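Local coordinates for conserved domain protein (Bacillus anthracis, PDB 3FBQ) that is of unknown function but folds into two beta-rich domains and, in the crystal, pairs a strand edge with another copy of itself, at residues 76-89 with 101-113. Sequence-based numbering, arbitrary orientation.
Sequences LDIMDAHGSSGSGK and MVTTTHHDSNKKD
T104 sits where two beta layers close on each other, its methyl CG2 lying against I78 CD1 at 3.8 Å while OG1 faces L76. With CG2 anti to the backbone N and OG1 anti to the carbonyl carbon (chi1 -47°), one branch serves each neighbour. L76 CD2 also reaches the side chain of V102, and A81 CB packs on H106 CB at 3.9 Å. Beneath this apolar seam, 84-89 and 101-106 pair as the antiparallel arms of a beta hairpin; T105 N to S85 O is nearly straight (174° at the hydrogen). Strand 71-78 belongs instead to the facing sheet, a beta sandwich consistent with an E-set-like fold, and the chain passes between layers through a loop opening with a type II turn, I78 to A81. G86, S87 and G88 carry the hairpin's sheet into a strand of the second subunit.

Toward the 79-83 connection, where D80 and H82 are exposed, the contact becomes looser and more polar. H107 NE2 makes only a weak bond to S85 OG, at the ring edge, and that hydroxyl also bonds N214 O. K112 NZ lies above the carbonyl plane of D80, 3.2 Å from O, and forms a long salt bridge with D108 OD2. H82 lays CD2 3.5 Å from D108 CB.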
loop_
_atom_site.group_PDB
_atom_site.type_symbol
_atom_site.label_atom_id
_atom_site.label_comp_id
_atom_site.label_asym_id
_atom_site.label_seq_id
_atom_site.Cartn_x
_atom_site.Cartn_y
_atom_site.Cartn_z
ATOM N N LEU A 76 -5.372 1.052 -8.575
ATOM C CA LEU A 76 -6.496 1.275 -9.405
ATOM C C LEU A 76 -7.251 -0.039 -9.243
ATOM O O LEU A 76 -6.643 -1.100 -9.356
ATOM C CB LEU A 76 -6.042 1.495 -10.842
ATOM C CG LEU A 76 -7.130 1.839 -11.850
ATOM C CD1 LEU A 76 -7.889 3.099 -11.433
ATOM C CD2 LEU A 76 -6.624 1.947 -13.344
ATOM N N ASP A 77 -8.554 0.012 -8.958
ATOM C CA ASP A 77 -9.329 -1.189 -8.702
ATOM C C ASP A 77 -10.629 -1.179 -9.434
ATOM O O ASP A 77 -11.392 -0.216 -9.380
ATOM C CB ASP A 77 -9.628 -1.273 -7.232
ATOM C CG ASP A 77 -8.378 -1.555 -6.408
ATOM O OD1 ASP A 77 -7.679 -2.549 -6.723
ATOM O OD2 ASP A 77 -8.098 -0.785 -5.446
ATOM N N ILE A 78 -10.890 -2.256 -10.138
ATOM C CA ILE A 78 -12.157 -2.418 -10.791
ATOM C C ILE A 78 -13.141 -3.161 -9.856
ATOM O O ILE A 78 -12.868 -4.252 -9.360
ATOM C CB ILE A 78 -11.927 -3.196 -12.072
ATOM C CG1 ILE A 78 -11.072 -2.360 -12.977
ATOM C CG2 ILE A 78 -13.249 -3.595 -12.752
ATOM C CD1 ILE A 78 -10.592 -3.066 -14.223
ATOM N N MET A 79 -14.284 -2.554 -9.613
ATOM C CA MET A 79 -15.378 -3.216 -8.936
ATOM C C MET A 79 -15.805 -4.434 -9.736
ATOM O O MET A 79 -15.913 -4.352 -10.990
ATOM C CB MET A 79 -16.498 -2.216 -8.817
ATOM C CG MET A 79 -16.103 -0.906 -7.997
ATOM S SD MET A 79 -14.941 -1.076 -6.513
ATOM C CE MET A 79 -13.343 -0.668 -7.239
ATOM N N ASP A 80 -16.007 -5.581 -9.051
ATOM C CA ASP A 80 -16.537 -6.804 -9.687
ATOM C C ASP A 80 -15.620 -7.299 -10.805
ATOM O O ASP A 80 -16.057 -7.962 -11.771
ATOM C CB ASP A 80 -17.863 -6.496 -10.356
ATOM C CG ASP A 80 -19.072 -6.796 -9.499
ATOM O OD1 ASP A 80 -19.269 -7.983 -9.140
ATOM O OD2 ASP A 80 -19.888 -5.863 -9.259
ATOM N N ALA A 81 -14.344 -6.925 -10.727
ATOM C CA ALA A 81 -13.330 -7.535 -11.582
ATOM C C ALA A 81 -13.378 -8.950 -11.091
ATOM O O ALA A 81 -13.648 -9.195 -9.885
ATOM C CB ALA A 81 -11.980 -6.943 -11.303
ATOM N N HIS A 82 -13.178 -9.927 -11.947
ATOM C CA HIS A 82 -13.067 -11.190 -11.285
ATOM C C HIS A 82 -11.609 -11.304 -10.859
ATOM O O HIS A 82 -11.237 -10.766 -9.835
ATOM C CB HIS A 82 -13.812 -12.293 -12.025
ATOM C CG HIS A 82 -15.308 -12.137 -11.895
ATOM N ND1 HIS A 82 -16.070 -12.878 -11.006
ATOM C CD2 HIS A 82 -16.165 -11.248 -12.462
ATOM C CE1 HIS A 82 -17.334 -12.487 -11.070
ATOM N NE2 HIS A 82 -17.419 -11.500 -11.947
ATOM N N GLY A 83 -10.697 -11.802 -11.642
ATOM C CA GLY A 83 -9.329 -11.450 -11.165
ATOM C C GLY A 83 -8.999 -10.086 -11.704
ATOM O O GLY A 83 -9.813 -9.459 -12.390
ATOM N N SER A 84 -7.798 -9.615 -11.461
ATOM C CA SER A 84 -7.328 -8.495 -12.263
ATOM C C SER A 84 -5.830 -8.456 -12.365
ATOM O O SER A 84 -5.143 -8.872 -11.416
ATOM C CB SER A 84 -7.837 -7.181 -11.710
ATOM O OG SER A 84 -6.956 -6.718 -10.725
ATOM N N SER A 85 -5.331 -7.975 -13.507
ATOM C CA SER A 85 -3.926 -7.608 -13.631
ATOM C C SER A 85 -3.680 -6.190 -14.142
ATOM O O SER A 85 -4.611 -5.492 -14.528
ATOM C CB SER A 85 -3.138 -8.660 -14.402
ATOM O OG SER A 85 -3.581 -8.925 -15.711
ATOM N N GLY A 86 -2.441 -5.718 -14.110
ATOM C CA GLY A 86 -2.203 -4.335 -14.502
ATOM C C GLY A 86 -0.751 -3.999 -14.619
ATOM O O GLY A 86 0.100 -4.842 -14.383
ATOM N N SER A 87 -0.491 -2.752 -14.966
ATOM C CA SER A 87 0.812 -2.184 -15.215
ATOM C C SER A 87 0.753 -0.698 -14.930
ATOM O O SER A 87 -0.323 -0.088 -14.958
ATOM C CB SER A 87 1.090 -2.314 -16.695
ATOM O OG SER A 87 2.091 -3.288 -16.975
ATOM N N GLY A 88 1.896 -0.089 -14.662
ATOM C CA GLY A 88 1.960 1.366 -14.642
ATOM C C GLY A 88 3.377 1.814 -14.948
ATOM O O GLY A 88 4.351 1.161 -14.500
ATOM N N LYS A 89 3.458 2.918 -15.699
ATOM C CA LYS A 89 4.613 3.705 -16.074
ATOM C C LYS A 89 4.437 5.144 -15.547
ATOM O O LYS A 89 3.326 5.678 -15.446
ATOM C CB LYS A 89 4.588 3.903 -17.621
ATOM C CG LYS A 89 5.313 2.917 -18.530
ATOM C CD LYS A 89 4.604 2.903 -19.928
ATOM C CE LYS A 89 5.454 2.162 -20.958
ATOM N NZ LYS A 89 6.740 2.899 -21.273
ATOM N N MET A 101 0.813 6.501 -16.700
ATOM C CA MET A 101 -0.370 5.756 -17.189
ATOM C C MET A 101 -0.565 4.610 -16.233
ATOM O O MET A 101 0.401 3.960 -15.840
ATOM C CB MET A 101 -0.155 5.266 -18.660
ATOM C CG MET A 101 -1.218 4.272 -19.268
ATOM S SD MET A 101 -1.024 3.925 -21.092
ATOM C CE MET A 101 0.519 3.101 -21.009
ATOM N N VAL A 102 -1.786 4.379 -15.791
ATOM C CA VAL A 102 -2.082 3.066 -15.173
ATOM C C VAL A 102 -3.153 2.250 -15.962
ATOM O O VAL A 102 -4.155 2.805 -16.488
ATOM C CB VAL A 102 -2.229 3.036 -13.609
ATOM C CG1 VAL A 102 -2.244 4.434 -12.903
ATOM C CG2 VAL A 102 -3.359 2.219 -13.238
ATOM N N THR A 103 -2.926 0.948 -16.000
ATOM C CA THR A 103 -3.619 0.022 -16.858
ATOM C C THR A 103 -4.191 -1.074 -15.981
ATOM O O THR A 103 -3.440 -1.677 -15.266
ATOM C CB THR A 103 -2.507 -0.630 -17.696
ATOM O OG1 THR A 103 -2.316 0.166 -18.839
ATOM C CG2 THR A 103 -2.764 -2.063 -18.104
ATOM N N THR A 104 -5.478 -1.390 -16.034
ATOM C CA THR A 104 -5.945 -2.601 -15.334
ATOM C C THR A 104 -6.776 -3.543 -16.241
ATOM O O THR A 104 -7.616 -3.091 -17.012
ATOM C CB THR A 104 -6.694 -2.221 -14.070
ATOM O OG1 THR A 104 -5.910 -1.256 -13.377
ATOM C CG2 THR A 104 -6.913 -3.424 -13.166
ATOM N N THR A 105 -6.519 -4.841 -16.153
ATOM C CA THR A 105 -7.222 -5.816 -16.944
ATOM C C THR A 105 -8.028 -6.724 -16.020
ATOM O O THR A 105 -7.452 -7.374 -15.142
ATOM C CB THR A 105 -6.214 -6.623 -17.807
ATOM O OG1 THR A 105 -5.538 -5.663 -18.611
ATOM C CG2 THR A 105 -6.902 -7.537 -18.745
ATOM N N HIS A 106 -9.339 -6.779 -16.205
ATOM C CA HIS A 106 -10.129 -7.659 -15.393
ATOM C C HIS A 106 -10.177 -9.081 -16.070
ATOM O O HIS A 106 -9.822 -9.197 -17.249
ATOM C CB HIS A 106 -11.486 -7.039 -15.199
ATOM C CG HIS A 106 -12.404 -7.266 -16.352
ATOM N ND1 HIS A 106 -12.585 -6.343 -17.354
ATOM C CD2 HIS A 106 -13.180 -8.325 -16.674
ATOM C CE1 HIS A 106 -13.444 -6.812 -18.237
ATOM N NE2 HIS A 106 -13.830 -8.011 -17.843
ATOM N N HIS A 107 -10.518 -10.143 -15.327
ATOM C CA HIS A 107 -10.628 -11.519 -15.883
ATOM C C HIS A 107 -12.017 -12.105 -15.639
ATOM O O HIS A 107 -12.225 -13.283 -15.375
ATOM C CB HIS A 107 -9.537 -12.441 -15.353
ATOM C CG HIS A 107 -8.183 -11.849 -15.471
ATOM N ND1 HIS A 107 -7.304 -11.760 -14.402
ATOM C CD2 HIS A 107 -7.570 -11.249 -16.519
ATOM C CE1 HIS A 107 -6.193 -11.170 -14.803
ATOM N NE2 HIS A 107 -6.344 -10.824 -16.076
ATOM N N ASP A 108 -12.978 -11.217 -15.705
ATOM C CA ASP A 108 -14.331 -11.589 -15.844
ATOM C C ASP A 108 -14.397 -12.169 -17.278
ATOM O O ASP A 108 -13.874 -11.579 -18.233
ATOM C CB ASP A 108 -15.139 -10.325 -15.640
ATOM C CG ASP A 108 -16.591 -10.519 -15.854
ATOM O OD1 ASP A 108 -17.021 -11.690 -16.107
ATOM O OD2 ASP A 108 -17.316 -9.470 -15.771
ATOM N N SER A 109 -14.965 -13.365 -17.394
ATOM C CA SER A 109 -15.265 -14.008 -18.690
ATOM C C SER A 109 -15.776 -13.096 -19.813
ATOM O O SER A 109 -15.235 -13.093 -20.891
ATOM C CB SER A 109 -16.287 -15.083 -18.477
ATOM O OG SER A 109 -15.971 -16.102 -19.343
ATOM N N ASN A 110 -16.820 -12.331 -19.570
ATOM C CA ASN A 110 -17.245 -11.336 -20.555
ATOM C C ASN A 110 -16.706 -9.945 -20.260
ATOM O O ASN A 110 -16.423 -9.568 -19.089
ATOM C CB ASN A 110 -18.763 -11.224 -20.614
ATOM C CG ASN A 110 -19.451 -12.555 -20.407
ATOM O OD1 ASN A 110 -19.113 -13.541 -21.091
ATOM N ND2 ASN A 110 -20.401 -12.607 -19.442
ATOM N N LYS A 111 -16.603 -9.166 -21.322
ATOM C CA LYS A 111 -16.167 -7.824 -21.197
ATOM C C LYS A 111 -17.271 -7.008 -20.493
ATOM O O LYS A 111 -18.379 -7.474 -20.341
ATOM C CB LYS A 111 -15.666 -7.263 -22.545
ATOM C CG LYS A 111 -16.656 -7.222 -23.674
ATOM C CD LYS A 111 -15.998 -6.929 -25.056
ATOM C CE LYS A 111 -17.050 -7.041 -26.132
ATOM N NZ LYS A 111 -16.879 -6.065 -27.220
ATOM N N LYS A 112 -16.910 -5.845 -19.964
ATOM C CA LYS A 112 -17.812 -5.033 -19.188
ATOM C C LYS A 112 -18.156 -3.843 -20.062
ATOM O O LYS A 112 -17.245 -3.187 -20.623
ATOM C CB LYS A 112 -17.098 -4.554 -17.931
ATOM C CG LYS A 112 -16.819 -5.612 -16.933
ATOM C CD LYS A 112 -16.096 -4.975 -15.761
ATOM C CE LYS A 112 -15.925 -5.917 -14.605
ATOM N NZ LYS A 112 -17.282 -6.454 -14.312
ATOM N N ASP A 113 -19.447 -3.557 -20.203
ATOM C CA ASP A 113 -19.831 -2.352 -20.947
ATOM C C ASP A 113 -19.519 -1.085 -20.148
ATOM O O ASP A 113 -18.982 -0.133 -20.678
ATOM C CB ASP A 113 -21.296 -2.418 -21.396
ATOM C CG ASP A 113 -21.575 -3.629 -22.303
ATOM O OD1 ASP A 113 -20.643 -4.234 -22.904
ATOM O OD2 ASP A 113 -22.763 -3.989 -22.451
#